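Extracellular solute-binding protein, family 1 (Bifidobacterium longum subsp. infantis, PDB 6FTH) probably captures human milk oligosaccharides outside the cell and delivers them to an ABC transporter for import. Local coordinates at residues M155-K159 and T160-K164; F235-N239 and G240-S244; Y448-D451 and Y452-P455. All coordinates share one frame; numbering follows the deposited sequence.

Contact 1. Residues M155-K159 and T160-K164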
loop_
_atom_site.group_PDB
_atom_site.type_symbol
_atom_site.label_atom_id
_atom_site.label_comp_id
_atom_site.label_asym_id
_atom_site.label_seq_id
_atom_site.Cartn_x
_atom_site.Cartn_y
_atom_site.Cartn_z
ATOM N N MET A 155 4.770 -10.837 7.870
ATOM C CA MET A 155 4.242 -11.830 8.794
ATOM C C MET A 155 5.124 -11.806 10.033
ATOM O O MET A 155 6.330 -12.045 9.940
ATOM C CB MET A 155 4.277 -13.215 8.144
ATOM C CG MET A 155 3.695 -14.317 8.992
ATOM S SD MET A 155 3.757 -15.876 8.084
ATOM C CE MET A 155 2.861 -16.980 9.187
ATOM N N PHE A 156 4.526 -11.522 11.185
ATOM C CA PHE A 156 5.248 -11.435 12.450
ATOM C C PHE A 156 4.965 -12.647 13.328
ATOM O O PHE A 156 3.862 -13.205 13.321
ATOM C CB PHE A 156 4.847 -10.164 13.201
ATOM C CG PHE A 156 5.131 -8.903 12.437
ATOM C CD1 PHE A 156 6.411 -8.618 12.012
ATOM C CD2 PHE A 156 4.115 -8.013 12.126
ATOM C CE1 PHE A 156 6.685 -7.442 11.298
ATOM C CE2 PHE A 156 4.380 -6.848 11.414
ATOM C CZ PHE A 156 5.667 -6.576 10.982
ATOM N N ILE A 157 5.967 -13.034 14.119
ATOM C CA ILE A 157 5.792 -14.077 15.124
ATOM C C ILE A 157 6.431 -13.627 16.430
ATOM O O ILE A 157 7.403 -12.862 16.438
ATOM C CB ILE A 157 6.341 -15.431 14.650
ATOM C CG1 ILE A 157 5.860 -16.586 15.532
ATOM C CG2 ILE A 157 7.837 -15.421 14.561
ATOM C CD1 ILE A 157 5.918 -17.893 14.798
ATOM N N ASN A 158 5.863 -14.101 17.541
ATOM C CA ASN A 158 6.392 -13.825 18.877
ATOM C C ASN A 158 7.573 -14.758 19.104
ATOM O O ASN A 158 7.407 -15.938 19.436
ATOM C CB ASN A 158 5.324 -13.971 19.952
ATOM C CG ASN A 158 5.816 -13.431 21.265
ATOM O OD1 ASN A 158 6.965 -13.699 21.636
ATOM N ND2 ASN A 158 5.019 -12.605 21.906
ATOM N N LYS A 159 8.775 -14.226 18.852
ATOM C CA LYS A 159 10.010 -14.965 19.033
ATOM C C LYS A 159 10.284 -15.259 20.513
ATOM O O LYS A 159 10.887 -16.293 20.832
ATOM C CB LYS A 159 11.165 -14.169 18.405
ATOM C CG LYS A 159 12.521 -14.891 18.392
ATOM C CD LYS A 159 12.474 -16.225 17.663
ATOM C CE LYS A 159 13.846 -16.714 17.230
ATOM N NZ LYS A 159 14.813 -16.759 18.384
ATOM N N THR A 160 9.877 -14.366 21.417
ATOM C CA THR A 160 10.017 -14.656 22.843
ATOM C C THR A 160 9.259 -15.926 23.199
ATOM O O THR A 160 9.759 -16.776 23.939
ATOM C CB THR A 160 9.497 -13.477 23.659
ATOM O OG1 THR A 160 10.321 -12.335 23.399
ATOM C CG2 THR A 160 9.507 -13.788 25.167
ATOM N N TRP A 161 8.063 -16.090 22.639
ATOM C CA TRP A 161 7.296 -17.312 22.878
ATOM C C TRP A 161 7.980 -18.531 22.269
ATOM O O TRP A 161 8.049 -19.596 22.899
ATOM C CB TRP A 161 5.901 -17.160 22.300
ATOM C CG TRP A 161 4.971 -16.212 22.981
ATOM C CD1 TRP A 161 5.239 -15.383 24.051
ATOM C CD2 TRP A 161 3.590 -16.018 22.669
ATOM N NE1 TRP A 161 4.113 -14.693 24.393
ATOM C CE2 TRP A 161 3.083 -15.056 23.569
ATOM C CE3 TRP A 161 2.736 -16.558 21.708
ATOM C CZ2 TRP A 161 1.765 -14.622 23.536
ATOM C CZ3 TRP A 161 1.422 -16.137 21.670
ATOM C CH2 TRP A 161 0.942 -15.173 22.580
ATOM N N LEU A 162 8.463 -18.422 21.026
ATOM C CA LEU A 162 9.174 -19.540 20.430
ATOM C C LEU A 162 10.331 -19.961 21.321
ATOM O O LEU A 162 10.539 -21.153 21.568
ATOM C CB LEU A 162 9.724 -19.163 19.055
ATOM C CG LEU A 162 8.678 -18.898 17.948
ATOM C CD1 LEU A 162 9.427 -18.417 16.713
ATOM C CD2 LEU A 162 7.837 -20.102 17.622
ATOM N N ASP A 163 11.090 -18.981 21.810
ATOM C CA ASP A 163 12.283 -19.261 22.604
ATOM C C ASP A 163 11.922 -19.930 23.924
ATOM O O ASP A 163 12.558 -20.915 24.328
ATOM C CB ASP A 163 13.029 -17.957 22.882
ATOM C CG ASP A 163 13.785 -17.427 21.662
ATOM O OD1 ASP A 163 13.897 -18.138 20.651
ATOM O OD2 ASP A 163 14.274 -16.283 21.752
ATOM N N LYS A 164 10.905 -19.403 24.605
ATOM C CA LYS A 164 10.466 -19.951 25.889
ATOM C C LYS A 164 9.975 -21.384 25.760
ATOM O O LYS A 164 10.148 -22.186 26.688
ATOM C CB LYS A 164 9.361 -19.071 26.477
ATOM C CG LYS A 164 9.916 -17.784 27.112
ATOM C CD LYS A 164 8.854 -16.947 27.817
ATOM C CE LYS A 164 9.503 -15.737 28.495
ATOM N NZ LYS A 164 8.507 -14.860 29.148
#
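A strand-to-helix junction with an asparagine N-cap is formed where strand 154-158 runs straight into helix 159-165: Asn158, the last residue of the strand, turns its side chain onto Trp161 three residues on. Its OD1 accepts a hydrogen bond from the backbone N of Trp161 at 2.8 Å, a fairly straight bond (156° at the hydrogen) whose donor stands well above the plane of the amide instead of on a lone pair. The cap gives a partner to an N-H of the first turn, which has no helical carbonyl before it. CG lies anti to the backbone N of Asn158 (chi1 -169°), and this swings the amide over the indole. The two planes are only 11° apart, a stacked pair, with Asn158 ND2 3.3 Å above the plane of the Trp161 ring and offset toward its rim. Asn158 CB adds a CH-pi contact, 4.0 Å from the centroid of the five-membered ring of Trp161. ND2 donates outward to Gln310, so both ends of the amide are held and its rotation is fixed. The strand belongs to the central mixed sheet of one lobe of this periplasmic-binding-protein-type fold, between strands 292-297 and 311-313, and the helix begins at its end. Regular helical bonding starts at once, Leu162 N to Asn158 O at 3.1 Å and Asp163 N to Lys159 O at 2.9 Å. Toward the interior, Leu162 CD1 sits 4.0 Å from Ile157 CG2, the two side chains crossing at about a right angle, and Phe183 of helix 173-185 packs on both. On the outer side Lys159 bends at chi2 and chi4 to bring NZ back to Asp163 OD1, a salt bridge of 2.8 Å on the syn lone pair of the carboxylate.

Contact 2. Residues F235-N239 and G240-S244; sequences FYAKN and GVVKS
Tyr236 lays its ring beside Lys243 across a two-stranded antiparallel hairpin, and their backbones form a hydrogen-bonded pair, with Tyr236 N to Lys243 O and Lys243 N to Tyr236 O both at 2.9 Å. CG of Tyr236 sits between its backbone N and carbonyl carbon (chi1 70°), which folds the ring back over the neighbouring strand; CE1 comes 3.6 Å from Lys243 CB, and OH equally near CD. A water in the plane of the ring, 2.7 Å from Tyr236 OH, also donates weakly to Ser244 O. An alanine in place of Tyr236 would probably leave the aliphatic stem of Lys243 without its ring neighbour and this water without its phenolic partner. The opposite face, with Phe235, Ala237, Val242 and Ser244, is buried: Phe235 CE1 meets Ser244 CB at 4.0 Å, and helix 503-518 packs on Phe235, Val242 and Ser244. By contrast, Val241 and the extended Lys243 are exposed on the Tyr236 side, as is Asn239 at the turn. There Lys238 N bonds to Val241 O, Val241 N returns to Lys238 O at 3.0 Å, and Asn239 and Gly240 both take positive phi, as expected of a beta hairpin with a two-residue loop, closed by a type I' turn.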
loop_
_atom_site.group_PDB
_atom_site.type_symbol
_atom_site.label_atom_id
_atom_site.label_comp_id
_atom_site.label_asym_id
_atom_site.label_seq_id
_atom_site.Cartn_x
_atom_site.Cartn_y
_atom_site.Cartn_z
ATOM N N PHE A 235 -5.806 -11.143 -9.190
ATOM C CA PHE A 235 -4.980 -11.514 -10.342
ATOM C C PHE A 235 -3.508 -11.643 -9.980
ATOM O O PHE A 235 -3.021 -11.028 -9.024
ATOM C CB PHE A 235 -5.169 -10.520 -11.489
ATOM C CG PHE A 235 -6.603 -10.410 -11.898
ATOM C CD1 PHE A 235 -7.162 -11.341 -12.750
ATOM C CD2 PHE A 235 -7.434 -9.469 -11.297
ATOM C CE1 PHE A 235 -8.514 -11.300 -13.058
ATOM C CE2 PHE A 235 -8.781 -9.420 -11.602
ATOM C CZ PHE A 235 -9.323 -10.330 -12.483
ATOM N N TYR A 236 -2.809 -12.471 -10.759
ATOM C CA TYR A 236 -1.381 -12.659 -10.607
ATOM C C TYR A 236 -0.792 -12.987 -11.963
ATOM O O TYR A 236 -1.509 -13.159 -12.947
ATOM C CB TYR A 236 -1.036 -13.766 -9.619
ATOM C CG TYR A 236 -1.329 -15.181 -10.044
ATOM C CD1 TYR A 236 -2.625 -15.688 -9.974
ATOM C CD2 TYR A 236 -0.304 -16.026 -10.449
ATOM C CE1 TYR A 236 -2.894 -16.983 -10.333
ATOM C CE2 TYR A 236 -0.565 -17.316 -10.825
ATOM C CZ TYR A 236 -1.862 -17.801 -10.749
ATOM O OH TYR A 236 -2.171 -19.101 -11.091
ATOM N N ALA A 237 0.530 -13.057 -12.006
ATOM C CA ALA A 237 1.233 -13.463 -13.216
ATOM C C ALA A 237 2.307 -14.476 -12.858
ATOM O O ALA A 237 2.887 -14.436 -11.772
ATOM C CB ALA A 237 1.882 -12.286 -13.941
ATOM N N LYS A 238 2.568 -15.387 -13.789
ATOM C CA LYS A 238 3.696 -16.295 -13.661
ATOM C C LYS A 238 4.188 -16.603 -15.064
ATOM O O LYS A 238 3.381 -16.909 -15.941
ATOM C CB LYS A 238 3.262 -17.592 -12.964
ATOM C CG LYS A 238 4.211 -18.096 -11.921
ATOM C CD LYS A 238 3.802 -19.475 -11.418
ATOM C CE LYS A 238 3.088 -19.402 -10.082
ATOM N NZ LYS A 238 3.003 -20.770 -9.493
ATOM N N ASN A 239 5.496 -16.484 -15.283
ATOM C CA ASN A 239 6.076 -16.782 -16.594
ATOM C C ASN A 239 5.435 -15.947 -17.694
ATOM O O ASN A 239 5.299 -16.402 -18.831
ATOM C CB ASN A 239 5.922 -18.264 -16.950
ATOM C CG ASN A 239 6.318 -19.174 -15.833
ATOM O OD1 ASN A 239 5.497 -19.950 -15.313
ATOM N ND2 ASN A 239 7.555 -19.082 -15.444
ATOM N N GLY A 240 5.035 -14.715 -17.388
ATOM C CA GLY A 240 4.443 -13.810 -18.366
ATOM C C GLY A 240 2.989 -14.079 -18.695
ATOM O O GLY A 240 2.456 -13.470 -19.634
ATOM N N VAL A 241 2.341 -14.962 -17.938
ATOM C CA VAL A 241 0.955 -15.366 -18.158
ATOM C C VAL A 241 0.140 -14.869 -16.974
ATOM O O VAL A 241 0.446 -15.201 -15.818
ATOM C CB VAL A 241 0.829 -16.888 -18.312
ATOM C CG1 VAL A 241 -0.605 -17.299 -18.587
ATOM C CG2 VAL A 241 1.777 -17.411 -19.410
ATOM N N VAL A 242 -0.901 -14.093 -17.258
ATOM C CA VAL A 242 -1.794 -13.580 -16.226
ATOM C C VAL A 242 -2.894 -14.592 -15.958
ATOM O O VAL A 242 -3.482 -15.158 -16.898
ATOM C CB VAL A 242 -2.376 -12.230 -16.665
ATOM C CG1 VAL A 242 -3.481 -11.818 -15.700
ATOM C CG2 VAL A 242 -1.274 -11.161 -16.712
ATOM N N LYS A 243 -3.191 -14.805 -14.678
ATOM C CA LYS A 243 -4.257 -15.683 -14.237
ATOM C C LYS A 243 -4.989 -15.031 -13.070
ATOM O O LYS A 243 -4.527 -14.052 -12.485
ATOM C CB LYS A 243 -3.716 -17.064 -13.869
ATOM C CG LYS A 243 -2.988 -17.727 -15.041
ATOM C CD LYS A 243 -2.349 -19.009 -14.644
ATOM C CE LYS A 243 -1.750 -19.695 -15.865
ATOM N NZ LYS A 243 -1.201 -21.036 -15.490
ATOM N N SER A 244 -6.150 -15.585 -12.739
ATOM C CA SER A 244 -6.808 -15.244 -11.485
ATOM C C SER A 244 -6.557 -16.326 -10.454
ATOM O O SER A 244 -6.722 -17.512 -10.729
ATOM C CB SER A 244 -8.316 -15.074 -11.654
ATOM O OG SER A 244 -8.936 -14.792 -10.389
HETATM O O HOH W 1 -4.664 -20.065 -11.374
#

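Contact 3. Residues Y448-D451 and Y452-P455; sequences YIPD and YVNP
The backbone reverses through a type I beta turn from Pro450 to Val453, closed by Val453 N donating to Pro450 O at 3.1 Å in a nearly straight bond (169° at the hydrogen), the N lying well above the carbonyl plane. This turn sits in the long loop that leads from helix 436-439 to helix 457-484. On one side of it Tyr452 folds back toward Pro450: its CG lies between the backbone N and the carbonyl carbon (chi1 47°), which brings the ring face against the pyrrolidine. Pro450 CB then stands over one face of the Tyr452 ring as a CH-pi contact, 3.6 Å from the centroid and 19° off the normal, nearest to CZ at the phenolic end. Proline CG follows the same direction, toward the hydroxyl. Helix 503-518 packs on this pair, Tyr514 against Pro450 and Tyr517 against Tyr452. Val453 turns its CG2 to the other end of the proline, 3.8 Å from Pro450 CD, and the same methyl meets Ile449 CG2 at 4.0 Å, the two side chains at about a right angle. The turn is also tied to the residues before it, since Tyr448 OH donates to the syn lone pair of Asp451 OD1 at 2.9 Å. Across its far end a single water donates both to Asp451 O at 3.1 Å and to Val453 O at 2.8 Å.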
loop_
_atom_site.group_PDB
_atom_site.type_symbol
_atom_site.label_atom_id
_atom_site.label_comp_id
_atom_site.label_asym_id
_atom_site.label_seq_id
_atom_site.Cartn_x
_atom_site.Cartn_y
_atom_site.Cartn_z
ATOM N N TYR A 448 4.828 -11.072 -11.720
ATOM C CA TYR A 448 4.165 -10.016 -10.962
ATOM C C TYR A 448 3.614 -9.042 -11.984
ATOM O O TYR A 448 4.350 -8.622 -12.885
ATOM C CB TYR A 448 5.200 -9.302 -10.065
ATOM C CG TYR A 448 4.654 -8.205 -9.175
ATOM C CD1 TYR A 448 4.162 -8.503 -7.930
ATOM C CD2 TYR A 448 4.670 -6.870 -9.579
ATOM C CE1 TYR A 448 3.665 -7.500 -7.104
ATOM C CE2 TYR A 448 4.202 -5.868 -8.749
ATOM C CZ TYR A 448 3.696 -6.212 -7.529
ATOM O OH TYR A 448 3.193 -5.212 -6.717
ATOM N N ILE A 449 2.336 -8.691 -11.878
ATOM C CA ILE A 449 1.754 -7.670 -12.743
ATOM C C ILE A 449 2.254 -6.311 -12.274
ATOM O O ILE A 449 1.890 -5.887 -11.170
ATOM C CB ILE A 449 0.223 -7.732 -12.708
ATOM C CG1 ILE A 449 -0.268 -9.118 -13.157
ATOM C CG2 ILE A 449 -0.349 -6.610 -13.556
ATOM C CD1 ILE A 449 -1.722 -9.354 -12.795
ATOM N N PRO A 450 3.110 -5.622 -13.030
ATOM C CA PRO A 450 3.695 -4.379 -12.505
ATOM C C PRO A 450 2.655 -3.328 -12.160
ATOM O O PRO A 450 1.569 -3.240 -12.762
ATOM C CB PRO A 450 4.632 -3.914 -13.632
ATOM C CG PRO A 450 5.032 -5.183 -14.308
ATOM C CD PRO A 450 3.753 -6.014 -14.298
ATOM N N ASP A 451 3.012 -2.519 -11.160
ATOM C CA ASP A 451 2.095 -1.538 -10.627
ATOM C C ASP A 451 1.650 -0.530 -11.683
ATOM O O ASP A 451 0.583 0.075 -11.528
ATOM C CB ASP A 451 2.791 -0.806 -9.479
ATOM C CG ASP A 451 3.212 -1.726 -8.352
ATOM O OD1 ASP A 451 2.673 -2.851 -8.267
ATOM O OD2 ASP A 451 4.083 -1.309 -7.531
ATOM N N TYR A 452 2.432 -0.336 -12.739
ATOM C CA TYR A 452 2.139 0.650 -13.772
ATOM C C TYR A 452 1.216 0.134 -14.882
ATOM O O TYR A 452 0.909 0.892 -15.808
ATOM C CB TYR A 452 3.441 1.186 -14.371
ATOM C CG TYR A 452 4.481 0.157 -14.764
ATOM C CD1 TYR A 452 4.364 -0.547 -15.953
ATOM C CD2 TYR A 452 5.594 -0.078 -13.973
ATOM C CE1 TYR A 452 5.297 -1.457 -16.331
ATOM C CE2 TYR A 452 6.544 -1.014 -14.349
ATOM C CZ TYR A 452 6.394 -1.693 -15.532
ATOM O OH TYR A 452 7.319 -2.647 -15.938
ATOM N N VAL A 453 0.775 -1.119 -14.831
ATOM C CA VAL A 453 -0.111 -1.648 -15.869
ATOM C C VAL A 453 -1.484 -1.022 -15.663
ATOM O O VAL A 453 -2.182 -1.368 -14.710
ATOM C CB VAL A 453 -0.189 -3.179 -15.810
ATOM C CG1 VAL A 453 -1.155 -3.718 -16.878
ATOM C CG2 VAL A 453 1.183 -3.787 -16.021
ATOM N N ASN A 454 -1.854 -0.098 -16.550
ATOM C CA ASN A 454 -3.039 0.754 -16.400
ATOM C C ASN A 454 -4.009 0.474 -17.554
ATOM O O ASN A 454 -3.774 0.966 -18.668
ATOM C CB ASN A 454 -2.605 2.229 -16.466
ATOM C CG ASN A 454 -1.527 2.616 -15.426
ATOM O OD1 ASN A 454 -0.516 3.286 -15.747
ATOM N ND2 ASN A 454 -1.759 2.239 -14.183
ATOM N N PRO A 455 -5.099 -0.282 -17.344
ATOM C CA PRO A 455 -6.085 -0.471 -18.429
ATOM C C PRO A 455 -6.732 0.844 -18.820
ATOM O O PRO A 455 -6.896 1.746 -17.998
ATOM C CB PRO A 455 -7.118 -1.411 -17.808
ATOM C CG PRO A 455 -6.380 -2.130 -16.718
ATOM C CD PRO A 455 -5.458 -1.090 -16.169
HETATM O O HOH W 2 -1.794 -1.909 -12.011
#

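Contacts 2 and 3 are neighbours, their centres about 11 Å apart, whereas contact 1 lies about 34 and 36 Å from them, centre to centre, and touches neither. Ile449 joins the near pair: its CD1 reaches Phe235 CB at 3.9 Å, and its CG1 meets Ala237 CB. Contacts 2 and 3 also both pack on helix 503-518, so one C-terminal helix backs the hairpin and the loop. Contact 1 instead ties a strand of a central sheet to the helix that follows it. Contacts 2 and 3 are largely buried, though the hairpin has an exposed tip; contact 1 is partly buried. Chemistry follows place: capping amide and surface salt bridge in contact 1, paired strand backbones in contact 2, proline-aromatic packing in contact 3.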